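Local coordinates for glutathione S-transferase (Rhodospirillum rubrum F11, PDB 4O7H), which probably catalyses the conjugation of glutathione to electrophilic substrates, as glutathione S-transferases do, and forms a two-subunit assembly, at residues A[8-13]-A[48-53]; A[13-18]-A[63-68]. All coordinates share one frame; numbering follows the deposited sequence.

How the contacts relate
Helix 11-22 supplies one side of both contacts, and Ala13 belongs to each, so together they illustrate how one helix of a thioredoxin-like domain is fixed first at its start and then along its side. Both are buried. Contact 1 sets the N-terminal end of the helix against the cis-proline loop before strand 52-54, and combines small apolar groups with a water-bridged serine. Contact 2 lays the next turns beside helix 64-74; its middle is mainly apolar, while its polar margins reach the helical domain and the second subunit. The two meet where Pro51 CG packs on Val16 CG2 and where Ile67 CD1 lies against the backbone of Pro51 and Leu53.

Contact 1: residues A[8-13]-A[48-53]; sequences GLSPAA and GEVPVL
Val50 holds CG2 between its own N and carbonyl carbon, with CG1 beside the N (chi1 -67°), and this setting brings CG2 to 3.8 Å from Ser10 CB. Ser10 in turn has its hydroxyl anti to the backbone N (chi1 168°), which turns OG to the open end of helix 11-22, where it accepts the N-H of Ala13 at 3.0 Å (Ser10 OG to Ala13 N) in a nearly straight N-cap bond. OG also has a water 2.7 Å away, which donates to Val50 O at 2.9 Å and so bridges the helix start and the loop. With an alanine in place of Ser10, Ala13 N would probably lose its cap and the water its link to the helix start. Alongside, the ring of Pro51, which follows a cis peptide bond, rests on the helix: its CD meets Ala12 CB at 3.7 Å and its CB meets Ala13 CB at 4.0 Å. The cis-proline loop facing the first helix is a hallmark of the thioredoxin fold, and in related transferases this junction borders the glutathione site. The chemistry implies two modes of attachment: apolar groups pack the proline ring on the helix, while Val50 O reaches Ser10 OG through a water.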
loop_
_atom_site.group_PDB
_atom_site.type_symbol
_atom_site.label_atom_id
_atom_site.label_comp_id
_atom_site.label_asym_id
_atom_site.label_seq_id
_atom_site.Cartn_x
_atom_site.Cartn_y
_atom_site.Cartn_z
ATOM N N GLY A 8 1.228 -19.000 3.886
ATOM C CA GLY A 8 2.038 -19.139 2.686
ATOM C C GLY A 8 1.503 -18.434 1.469
ATOM O O GLY A 8 2.273 -18.186 0.532
ATOM N N LEU A 9 0.214 -18.099 1.421
ATOM C CA LEU A 9 -0.315 -17.454 0.250
ATOM C C LEU A 9 -0.213 -15.932 0.279
ATOM O O LEU A 9 -0.662 -15.274 -0.614
ATOM C CB LEU A 9 -1.800 -17.833 0.115
ATOM C CG LEU A 9 -1.999 -19.325 -0.153
ATOM C CD1 LEU A 9 -3.478 -19.536 -0.423
ATOM C CD2 LEU A 9 -1.197 -19.754 -1.365
ATOM N N SER A 10 0.361 -15.382 1.334
ATOM C CA SER A 10 0.394 -13.932 1.501
ATOM C C SER A 10 1.742 -13.386 1.034
ATOM O O SER A 10 2.751 -13.713 1.652
ATOM C CB SER A 10 0.255 -13.586 2.988
ATOM O OG SER A 10 0.558 -12.182 3.255
ATOM N N PRO A 11 1.761 -12.545 -0.013
ATOM C CA PRO A 11 3.044 -11.961 -0.392
ATOM C C PRO A 11 3.643 -11.089 0.677
ATOM O O PRO A 11 4.870 -11.073 0.829
ATOM C CB PRO A 11 2.732 -11.162 -1.640
ATOM C CG PRO A 11 1.250 -11.002 -1.655
ATOM C CD PRO A 11 0.676 -12.150 -0.931
ATOM N N ALA A 12 2.826 -10.336 1.386
ATOM C CA ALA A 12 3.346 -9.493 2.427
ATOM C C ALA A 12 3.981 -10.279 3.560
ATOM O O ALA A 12 4.999 -9.907 4.122
ATOM C CB ALA A 12 2.246 -8.606 2.978
ATOM N N ALA A 13 3.340 -11.375 3.924
ATOM C CA ALA A 13 3.879 -12.220 4.974
ATOM C C ALA A 13 5.157 -12.894 4.536
ATOM O O ALA A 13 6.120 -12.961 5.328
ATOM C CB ALA A 13 2.838 -13.232 5.451
ATOM N N GLY A 48 -7.890 -8.248 10.047
ATOM C CA GLY A 48 -8.033 -9.696 9.828
ATOM C C GLY A 48 -7.098 -10.231 8.764
ATOM O O GLY A 48 -7.422 -11.218 8.078
ATOM N N GLU A 49 -5.941 -9.579 8.637
ATOM C CA GLU A 49 -4.924 -10.002 7.685
ATOM C C GLU A 49 -3.652 -10.424 8.384
ATOM O O GLU A 49 -3.355 -9.931 9.474
ATOM C CB GLU A 49 -4.560 -8.844 6.773
ATOM C CG GLU A 49 -5.736 -8.187 6.057
ATOM C CD GLU A 49 -6.129 -8.828 4.764
ATOM O OE1 GLU A 49 -5.724 -10.015 4.504
ATOM O OE2 GLU A 49 -6.840 -8.111 3.978
ATOM N N VAL A 50 -2.890 -11.290 7.705
ATOM C CA VAL A 50 -1.488 -11.456 7.979
ATOM C C VAL A 50 -0.649 -10.543 7.038
ATOM O O VAL A 50 -1.110 -10.201 5.946
ATOM C CB VAL A 50 -1.020 -12.914 7.839
ATOM C CG1 VAL A 50 -1.675 -13.758 8.931
ATOM C CG2 VAL A 50 -1.318 -13.454 6.434
ATOM N N PRO A 51 0.574 -10.181 7.436
ATOM C CA PRO A 51 1.339 -10.541 8.641
ATOM C C PRO A 51 1.049 -9.695 9.854
ATOM O O PRO A 51 0.620 -8.522 9.767
ATOM C CB PRO A 51 2.785 -10.316 8.233
ATOM C CG PRO A 51 2.694 -9.196 7.224
ATOM C CD PRO A 51 1.401 -9.391 6.495
ATOM N N VAL A 52 1.279 -10.317 11.018
ATOM C CA VAL A 52 1.305 -9.594 12.279
ATOM C C VAL A 52 2.562 -10.057 13.041
ATOM O O VAL A 52 2.756 -11.285 13.220
ATOM C CB VAL A 52 0.063 -9.910 13.140
ATOM C CG1 VAL A 52 0.127 -9.163 14.452
ATOM C CG2 VAL A 52 -1.198 -9.505 12.383
ATOM N N LEU A 53 3.370 -9.117 13.486
ATOM C CA LEU A 53 4.552 -9.390 14.296
ATOM C C LEU A 53 4.253 -9.101 15.762
ATOM O O LEU A 53 3.726 -8.010 16.082
ATOM C CB LEU A 53 5.719 -8.539 13.830
ATOM C CG LEU A 53 7.074 -8.665 14.546
ATOM C CD1 LEU A 53 7.735 -9.996 14.225
ATOM C CD2 LEU A 53 7.950 -7.495 14.186
HETATM O O HOH W 1 -1.811 -10.980 3.235
#

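Contact 2: residues A[13-18]-A[63-68]; sequences ARKVRV and DGWAIC
Val16 and Ile67 meet between two neighbouring helices of the thioredoxin-like domain, 11-22 and 64-74, whose short segments run nearly parallel (12°) with axes 9.8 Å apart. The two side chains cross at about a right angle, and Val16 CG1 approaches Ile67 CG2 to 3.7 Å. Ile67 CG2 gets there by standing anti to its backbone N, with CG1 beside the N (chi1 -66°). Gly64, whose CA comes nearest that of Val16 across the two segments, has no side chain to keep the helices apart, and Val16 CG2 lies 4.3 Å from Gly64 O. Next to this apolar centre, the aliphatic part of Lys15 passes Cys68, with CD 4.0 Å from SG. The lysine chain bends at chi3 as it passes the sulfur, and NZ ends at the edge of the Trp65 indole, near the ring plane, 4.1 Å from CD1. The outer shell explains that placement: Asp99 OD2, on helix 85-119, forms a salt bridge with Lys15 NZ and accepts from Trp65 NE1, while Thr165 OG1 bonds NZ too, so the lysine ties this domain to the helical one. The Trp65 ring stacks on Trp65 of the second subunit, and Asp63 OD1 forms a salt bridge with Arg100 of that subunit. The other oxygen of this N-cap carboxylate, Asp63 OD2, accepts from Ala66 N at 2.9 Å on its anti side, 27° out of the carboxylate plane.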
loop_
_atom_site.group_PDB
_atom_site.type_symbol
_atom_site.label_atom_id
_atom_site.label_comp_id
_atom_site.label_asym_id
_atom_site.label_seq_id
_atom_site.Cartn_x
_atom_site.Cartn_y
_atom_site.Cartn_z
ATOM N N ALA A 13 3.340 -11.375 3.924
ATOM C CA ALA A 13 3.879 -12.220 4.974
ATOM C C ALA A 13 5.157 -12.894 4.536
ATOM O O ALA A 13 6.120 -12.961 5.328
ATOM C CB ALA A 13 2.838 -13.232 5.451
ATOM N N ARG A 14 5.211 -13.334 3.280
ATOM C CA ARG A 14 6.466 -13.859 2.754
ATOM C C ARG A 14 7.553 -12.829 2.879
ATOM O O ARG A 14 8.681 -13.135 3.309
ATOM C CB ARG A 14 6.310 -14.336 1.316
ATOM C CG ARG A 14 5.493 -15.620 1.129
ATOM C CD ARG A 14 5.526 -16.139 -0.328
ATOM N NE ARG A 14 4.884 -17.451 -0.338
ATOM C CZ ARG A 14 5.301 -18.515 -1.011
ATOM N NH1 ARG A 14 6.291 -18.440 -1.870
ATOM N NH2 ARG A 14 4.691 -19.678 -0.802
ATOM N N LYS A 15 7.255 -11.605 2.470
ATOM C CA LYS A 15 8.238 -10.530 2.562
ATOM C C LYS A 15 8.783 -10.328 3.960
ATOM O O LYS A 15 9.983 -10.175 4.167
ATOM C CB LYS A 15 7.704 -9.209 1.993
ATOM C CG LYS A 15 8.519 -8.021 2.510
ATOM C CD LYS A 15 8.339 -6.809 1.699
ATOM C CE LYS A 15 6.959 -6.301 1.754
ATOM N NZ LYS A 15 6.959 -5.049 0.957
ATOM N N VAL A 16 7.911 -10.317 4.967
ATOM C CA VAL A 16 8.365 -10.139 6.327
ATOM C C VAL A 16 9.245 -11.314 6.800
ATOM O O VAL A 16 10.269 -11.109 7.439
ATOM C CB VAL A 16 7.178 -9.865 7.267
ATOM C CG1 VAL A 16 7.642 -9.788 8.715
ATOM C CG2 VAL A 16 6.498 -8.517 6.947
ATOM N N ARG A 17 8.895 -12.535 6.419
ATOM C CA ARG A 17 9.695 -13.662 6.751
ATOM C C ARG A 17 11.120 -13.512 6.172
ATOM O O ARG A 17 12.108 -13.782 6.855
ATOM C CB ARG A 17 9.119 -14.987 6.228
ATOM C CG ARG A 17 7.809 -15.386 6.869
ATOM C CD ARG A 17 7.429 -16.771 6.419
ATOM N NE ARG A 17 8.227 -17.773 7.144
ATOM C CZ ARG A 17 8.072 -19.088 6.949
ATOM N NH1 ARG A 17 7.216 -19.527 6.040
ATOM N NH2 ARG A 17 8.736 -19.959 7.707
ATOM N N VAL A 18 11.206 -13.149 4.907
ATOM C CA VAL A 18 12.514 -12.914 4.272
ATOM C C VAL A 18 13.267 -11.796 4.978
ATOM O O VAL A 18 14.494 -11.920 5.263
ATOM C CB VAL A 18 12.379 -12.696 2.763
ATOM C CG1 VAL A 18 13.749 -12.315 2.153
ATOM C CG2 VAL A 18 11.743 -13.904 2.076
ATOM N N ASP A 63 0.447 -4.912 9.581
ATOM C CA ASP A 63 0.604 -4.406 8.224
ATOM C C ASP A 63 2.041 -4.624 7.776
ATOM O O ASP A 63 2.986 -4.291 8.489
ATOM C CB ASP A 63 0.284 -2.905 8.010
ATOM C CG ASP A 63 0.609 -2.460 6.604
ATOM O OD1 ASP A 63 -0.076 -2.901 5.672
ATOM O OD2 ASP A 63 1.527 -1.649 6.429
ATOM N N GLY A 64 2.200 -5.212 6.593
ATOM C CA GLY A 64 3.535 -5.498 6.059
ATOM C C GLY A 64 4.448 -4.276 6.027
ATOM O O GLY A 64 5.630 -4.356 6.392
ATOM N N TRP A 65 3.963 -3.150 5.527
ATOM C CA TRP A 65 4.792 -1.993 5.412
ATOM C C TRP A 65 5.144 -1.480 6.795
ATOM O O TRP A 65 6.306 -1.154 7.093
ATOM C CB TRP A 65 4.143 -0.884 4.589
ATOM C CG TRP A 65 4.036 -1.121 3.135
ATOM C CD1 TRP A 65 4.407 -2.225 2.411
ATOM C CD2 TRP A 65 3.421 -0.206 2.169
ATOM N NE1 TRP A 65 4.076 -2.040 1.050
ATOM C CE2 TRP A 65 3.462 -0.837 0.896
ATOM C CE3 TRP A 65 2.804 1.067 2.282
ATOM C CZ2 TRP A 65 2.982 -0.207 -0.263
ATOM C CZ3 TRP A 65 2.363 1.665 1.180
ATOM C CH2 TRP A 65 2.418 1.037 -0.092
ATOM N N ALA A 66 4.136 -1.382 7.686
ATOM C CA ALA A 66 4.419 -0.961 9.041
ATOM C C ALA A 66 5.470 -1.837 9.710
ATOM O O ALA A 66 6.374 -1.351 10.391
ATOM C CB ALA A 66 3.163 -1.000 9.884
ATOM N N ILE A 67 5.366 -3.153 9.510
ATOM C CA ILE A 67 6.369 -4.081 10.067
ATOM C C ILE A 67 7.750 -3.825 9.470
ATOM O O ILE A 67 8.731 -3.740 10.194
ATOM C CB ILE A 67 5.967 -5.565 9.886
ATOM C CG1 ILE A 67 4.718 -5.880 10.730
ATOM C CG2 ILE A 67 7.125 -6.456 10.247
ATOM C CD1 ILE A 67 4.053 -7.182 10.313
ATOM N N CYS A 68 7.833 -3.673 8.156
ATOM C CA CYS A 68 9.119 -3.413 7.498
ATOM C C CYS A 68 9.765 -2.127 7.959
ATOM O O CYS A 68 10.985 -2.093 8.251
ATOM C CB CYS A 68 8.954 -3.469 5.996
ATOM S SG CYS A 68 8.685 -5.163 5.377
#